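Mn transporter subunit (Synechocystis sp. PCC 6803, PDB 3UJP) binds manganese(II) and, as the solute-binding subunit of a transporter, probably hands the metal ion on to membrane partners for uptake. Local coordinates at residues Lys33-Phe38 with Glu56-Ile61; Leu41-Gln46 with Val281-Asp286. One frame throughout, in Å; residues are numbered along the deposited sequence.

Interaction 1: Lys33-Phe38 with Glu56-Ile61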
# COMPACT_ATOMS: atom_id res chain seq x y z
N LYS A 33 3.01 11.35 0.09
CA LYS A 33 2.15 10.90 -1.00
C LYS A 33 2.58 11.48 -2.35
O LYS A 33 2.59 12.69 -2.52
CB LYS A 33 0.69 11.22 -0.71
CG LYS A 33 -0.20 9.99 -0.57
CD LYS A 33 -1.19 9.85 -1.76
CE LYS A 33 -2.27 10.97 -1.75
NZ LYS A 33 -3.23 10.86 -2.90
N VAL A 34 2.95 10.62 -3.29
CA VAL A 34 3.48 11.09 -4.57
C VAL A 34 2.57 10.73 -5.73
O VAL A 34 2.13 9.58 -5.86
CB VAL A 34 4.90 10.53 -4.82
CG1 VAL A 34 5.40 10.97 -6.17
CG2 VAL A 34 5.83 11.01 -3.76
N LEU A 35 2.30 11.70 -6.60
CA LEU A 35 1.34 11.49 -7.69
C LEU A 35 2.01 11.60 -9.06
O LEU A 35 2.81 12.51 -9.30
CB LEU A 35 0.19 12.48 -7.58
CG LEU A 35 -1.15 11.86 -7.95
CD1 LEU A 35 -1.63 10.94 -6.81
CD2 LEU A 35 -2.20 12.92 -8.30
N THR A 36 1.71 10.66 -9.96
CA THR A 36 2.24 10.76 -11.32
C THR A 36 1.16 10.70 -12.38
O THR A 36 0.12 10.06 -12.21
CB THR A 36 3.34 9.72 -11.64
OG1 THR A 36 2.91 8.41 -11.26
CG2 THR A 36 4.60 10.05 -10.90
N THR A 37 1.43 11.38 -13.48
CA THR A 37 0.49 11.53 -14.56
C THR A 37 0.01 10.20 -15.13
O THR A 37 -1.20 9.92 -15.11
CB THR A 37 1.08 12.40 -15.65
OG1 THR A 37 2.41 11.95 -15.96
CG2 THR A 37 1.16 13.80 -15.12
N PHE A 38 0.94 9.38 -15.61
CA PHE A 38 0.57 8.07 -16.14
C PHE A 38 1.31 6.90 -15.53
O PHE A 38 2.35 7.06 -14.89
CB PHE A 38 0.66 8.03 -17.66
CG PHE A 38 2.05 8.21 -18.20
CD1 PHE A 38 2.66 7.20 -18.90
CD2 PHE A 38 2.71 9.41 -18.04
CE1 PHE A 38 3.91 7.37 -19.41
CE2 PHE A 38 3.95 9.58 -18.55
CZ PHE A 38 4.55 8.56 -19.24
N GLU A 56 1.19 6.86 -6.73
CA GLU A 56 -0.08 6.61 -7.36
C GLU A 56 -0.14 7.34 -8.68
O GLU A 56 0.58 8.30 -8.89
CB GLU A 56 -1.17 7.08 -6.43
CG GLU A 56 -2.57 6.70 -6.82
CD GLU A 56 -3.58 7.26 -5.82
OE1 GLU A 56 -3.13 7.93 -4.85
OE2 GLU A 56 -4.81 7.05 -6.01
N SER A 57 -0.99 6.86 -9.58
CA SER A 57 -1.12 7.44 -10.89
C SER A 57 -2.44 8.20 -11.04
O SER A 57 -3.43 7.86 -10.38
CB SER A 57 -1.08 6.32 -11.91
OG SER A 57 -0.92 6.79 -13.25
N ILE A 58 -2.47 9.20 -11.92
CA ILE A 58 -3.72 9.87 -12.28
C ILE A 58 -4.52 8.96 -13.21
O ILE A 58 -5.64 8.49 -12.88
CB ILE A 58 -3.51 11.23 -13.01
CG1 ILE A 58 -2.67 12.21 -12.19
CG2 ILE A 58 -4.84 11.87 -13.38
CD1 ILE A 58 -3.37 12.78 -11.07
N THR A 59 -3.95 8.72 -14.39
CA THR A 59 -4.58 7.92 -15.44
C THR A 59 -4.45 6.45 -15.07
O THR A 59 -3.37 6.00 -14.71
CB THR A 59 -3.84 8.12 -16.73
OG1 THR A 59 -2.51 7.64 -16.56
CG2 THR A 59 -3.77 9.58 -17.10
N ARG A 60 -5.53 5.69 -15.18
CA ARG A 60 -5.49 4.34 -14.63
C ARG A 60 -5.53 3.20 -15.65
O ARG A 60 -6.55 2.54 -15.84
CB ARG A 60 -6.53 4.18 -13.52
CG ARG A 60 -6.43 5.31 -12.49
CD ARG A 60 -7.07 4.94 -11.17
NE ARG A 60 -6.80 5.96 -10.15
CZ ARG A 60 -7.13 5.83 -8.87
NH1 ARG A 60 -6.84 6.81 -8.01
NH2 ARG A 60 -7.75 4.74 -8.43
N ILE A 61 -4.36 2.99 -16.26
CA ILE A 61 -4.03 1.93 -17.23
C ILE A 61 -4.54 2.28 -18.60
O ILE A 61 -5.31 3.21 -18.73
CB ILE A 61 -4.55 0.54 -16.87
CG1 ILE A 61 -3.41 -0.48 -16.86
CG2 ILE A 61 -5.63 0.10 -17.86
CD1 ILE A 61 -2.41 -0.24 -15.76
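Glu56 and Leu35 form one parallel bridge and Ser57 and Thr36 the next, the latter with CA atoms 4.7 Å apart. Glu56 N donates to Val34 O, and Glu56 O accepts from Thr36 N at 2.8 Å. A weak bond from Thr36 OG1 falls on that same Glu56 O. The Glu56 side chain runs fully extended, CG anti to the backbone N (chi1 -171°), beside the Leu35 side chain and pointing the same way, with Leu35 CD1 3.9 Å from Glu56 OE1. This course lets the carboxylate divide its two oxygens between cations in a salt-bridge network: OE1 of Glu56 bridges to Lys33 NZ at 3.5 Å, reached by a bent lysine chain, while Glu56 OE2 bridges to Arg60 NH1 at 2.9 Å. On the other face of the sheet, with Thr36, the Ser57 hydroxyl donates to Thr59 O, two residues on. Ile58 N continues the ladder onto Thr36 O at 2.7 Å, and the Ile58 side chain crosses that of Leu35 at about a right angle. Thr59 grips Thr37 O twice. Its backbone N-H meets that oxygen almost straight (175° at the hydrogen), whereas Thr59 OG1 arrives in the carbonyl plane on a lone pair, 3.0 Å from Thr37 O. The pairing thus outlasts the strands and ends beside Phe38, the N-cap of helix 39-49. Neighbouring parallel strands joined through that helix make this a beta-alpha-beta unit, with 54-57 an outermost strand, within this chain, of a four-stranded parallel sheet.

Interaction 2: Leu41-Gln46 with Val281-Asp286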
# COMPACT_ATOMS: atom_id res chain seq x y z
N LEU A 41 5.29 6.27 -15.75
CA LEU A 41 5.96 7.03 -14.71
C LEU A 41 5.67 6.43 -13.33
O LEU A 41 6.52 6.48 -12.44
CB LEU A 41 5.55 8.49 -14.73
CG LEU A 41 6.19 9.35 -15.80
CD1 LEU A 41 6.12 10.81 -15.39
CD2 LEU A 41 7.62 8.91 -16.00
N ALA A 42 4.49 5.86 -13.14
CA ALA A 42 4.14 5.37 -11.80
C ALA A 42 5.05 4.21 -11.36
O ALA A 42 5.45 4.15 -10.20
CB ALA A 42 2.65 5.01 -11.70
N ASP A 43 5.37 3.31 -12.30
CA ASP A 43 6.23 2.15 -12.05
C ASP A 43 7.70 2.53 -11.89
O ASP A 43 8.39 1.98 -11.06
CB ASP A 43 6.09 1.12 -13.16
CG ASP A 43 7.02 -0.06 -12.98
OD1 ASP A 43 6.73 -0.92 -12.12
OD2 ASP A 43 8.05 -0.13 -13.70
N MET A 44 8.17 3.48 -12.70
CA MET A 44 9.51 4.04 -12.55
C MET A 44 9.74 4.72 -11.21
O MET A 44 10.81 4.57 -10.62
CB MET A 44 9.78 5.09 -13.62
CG MET A 44 9.70 4.59 -15.01
SD MET A 44 10.36 5.83 -16.15
CE MET A 44 11.76 6.46 -15.23
N VAL A 45 8.77 5.49 -10.71
CA VAL A 45 8.98 6.13 -9.42
C VAL A 45 8.77 5.13 -8.30
O VAL A 45 9.55 5.09 -7.35
CB VAL A 45 8.14 7.42 -9.20
CG1 VAL A 45 8.29 8.38 -10.36
CG2 VAL A 45 6.69 7.09 -8.98
N GLN A 46 7.74 4.30 -8.42
CA GLN A 46 7.52 3.28 -7.41
C GLN A 46 8.80 2.46 -7.25
O GLN A 46 9.05 1.87 -6.20
CB GLN A 46 6.30 2.39 -7.74
CG GLN A 46 6.28 1.04 -7.00
CD GLN A 46 5.81 1.09 -5.53
OE1 GLN A 46 6.25 1.94 -4.73
NE2 GLN A 46 4.93 0.16 -5.16
N VAL A 281 4.24 -6.60 -20.13
CA VAL A 281 4.40 -5.21 -19.71
C VAL A 281 3.59 -4.81 -18.46
O VAL A 281 2.82 -3.86 -18.50
CB VAL A 281 3.95 -4.24 -20.83
CG1 VAL A 281 4.64 -2.92 -20.69
CG2 VAL A 281 4.24 -4.80 -22.19
N PRO A 282 3.74 -5.54 -17.35
CA PRO A 282 3.14 -5.00 -16.14
C PRO A 282 4.13 -4.05 -15.46
O PRO A 282 3.75 -3.43 -14.46
CB PRO A 282 2.93 -6.24 -15.29
CG PRO A 282 4.14 -7.08 -15.63
CD PRO A 282 4.42 -6.83 -17.09
N THR A 283 5.36 -3.93 -15.98
CA THR A 283 6.34 -2.99 -15.42
C THR A 283 7.20 -2.24 -16.46
O THR A 283 7.31 -2.68 -17.59
CB THR A 283 7.25 -3.67 -14.37
OG1 THR A 283 8.41 -4.28 -14.98
CG2 THR A 283 6.43 -4.69 -13.54
N PHE A 284 7.79 -1.10 -16.10
CA PHE A 284 8.55 -0.37 -17.11
C PHE A 284 9.65 -1.20 -17.75
O PHE A 284 9.76 -1.25 -18.97
CB PHE A 284 9.15 0.93 -16.62
CG PHE A 284 9.91 1.67 -17.70
CD1 PHE A 284 9.38 1.78 -18.97
CD2 PHE A 284 11.14 2.24 -17.45
CE1 PHE A 284 10.05 2.44 -19.97
CE2 PHE A 284 11.83 2.92 -18.47
CZ PHE A 284 11.28 3.01 -19.72
N LEU A 285 10.48 -1.83 -16.92
CA LEU A 285 11.50 -2.75 -17.43
C LEU A 285 10.88 -3.82 -18.35
O LEU A 285 11.29 -3.95 -19.48
CB LEU A 285 12.29 -3.36 -16.28
CG LEU A 285 13.58 -2.65 -15.84
CD1 LEU A 285 13.60 -1.23 -16.32
CD2 LEU A 285 13.77 -2.69 -14.36
N ASP A 286 9.88 -4.57 -17.90
CA ASP A 286 9.17 -5.46 -18.83
C ASP A 286 8.77 -4.75 -20.12
O ASP A 286 8.80 -5.36 -21.17
CB ASP A 286 7.93 -6.13 -18.19
CG ASP A 286 8.28 -7.03 -17.00
OD1 ASP A 286 7.60 -6.90 -15.97
OD2 ASP A 286 9.22 -7.87 -17.10
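Asp43, on helix 39-49, meets the N-terminus of helix 284-296 at Thr283 and Phe284, a helix N-capping site in a metal-binding protein of the zinc-uptake complex component A family. The N-cap residue itself is Thr283, whose OG1 accepts from Asp286 N at 3.3 Å; Asp43 adds an acceptor for Phe284 N.

The hydrogen bonding across the contact rests on one carboxylate oxygen. Asp43 CG stands anti to its backbone nitrogen (chi1 177°), which carries the carboxylate out from its helix toward the start of helix 284-296. There Asp43 OD2 accepts from Phe284 N at 2.6 Å, with 164° at the hydrogen. Because Phe284 is the first residue of its helix, the carboxylate would probably interact favourably with the helix dipole. Replacing Asp43 by an alanine would probably leave the Phe284 N-H without this acceptor and the helix end without its nearby negative charge.

Van der Waals contacts flank the bond. Asp43 OD1 rests 3.6 Å from Thr283 CB, the two side chains crossing at a slant, whereas the Asp43 and Phe284 side chains cross at about a right angle. Tyr168 of helix 158-183 touches both Asp43 and Phe284.

The aromatic part involves Met44, one residue further along the helix. Its CG packs 3.7 Å from Phe284 CD2, and Met44 SD lies 4.3 Å from the centroid of the Phe284 ring, an oblique Met-aromatic contact. Ala139, Tyr142 and Val143 of helix 136-153 adjoin this pair.

At the polar centre, Phe284 N reaches Asp43 OD2 from above the carboxylate plane, 61° out of it.

Interactions 1 and 2 have centres about 12 Å apart and share the beta-alpha-beta unit of strand 33-36, helix 39-49 and strand 54-57. Interaction 1 pairs its strands; interaction 2 uses its helix. Along the chain the segments alternate, 33-38, 41-46, 56-61, 281-286, so the last helix, 284-296, returns to the N-terminal part of the fold. The contacts also touch directly: Thr36 OG1 packs 3.3 Å from Ala42 CA. Helix 39-49 therefore has one side on the sheet and another on helix 284-296. The side chains of Phe38 and Phe284 lie about 8 and 12 Å from the manganese, placing both contacts near, but outside, its ligand shell.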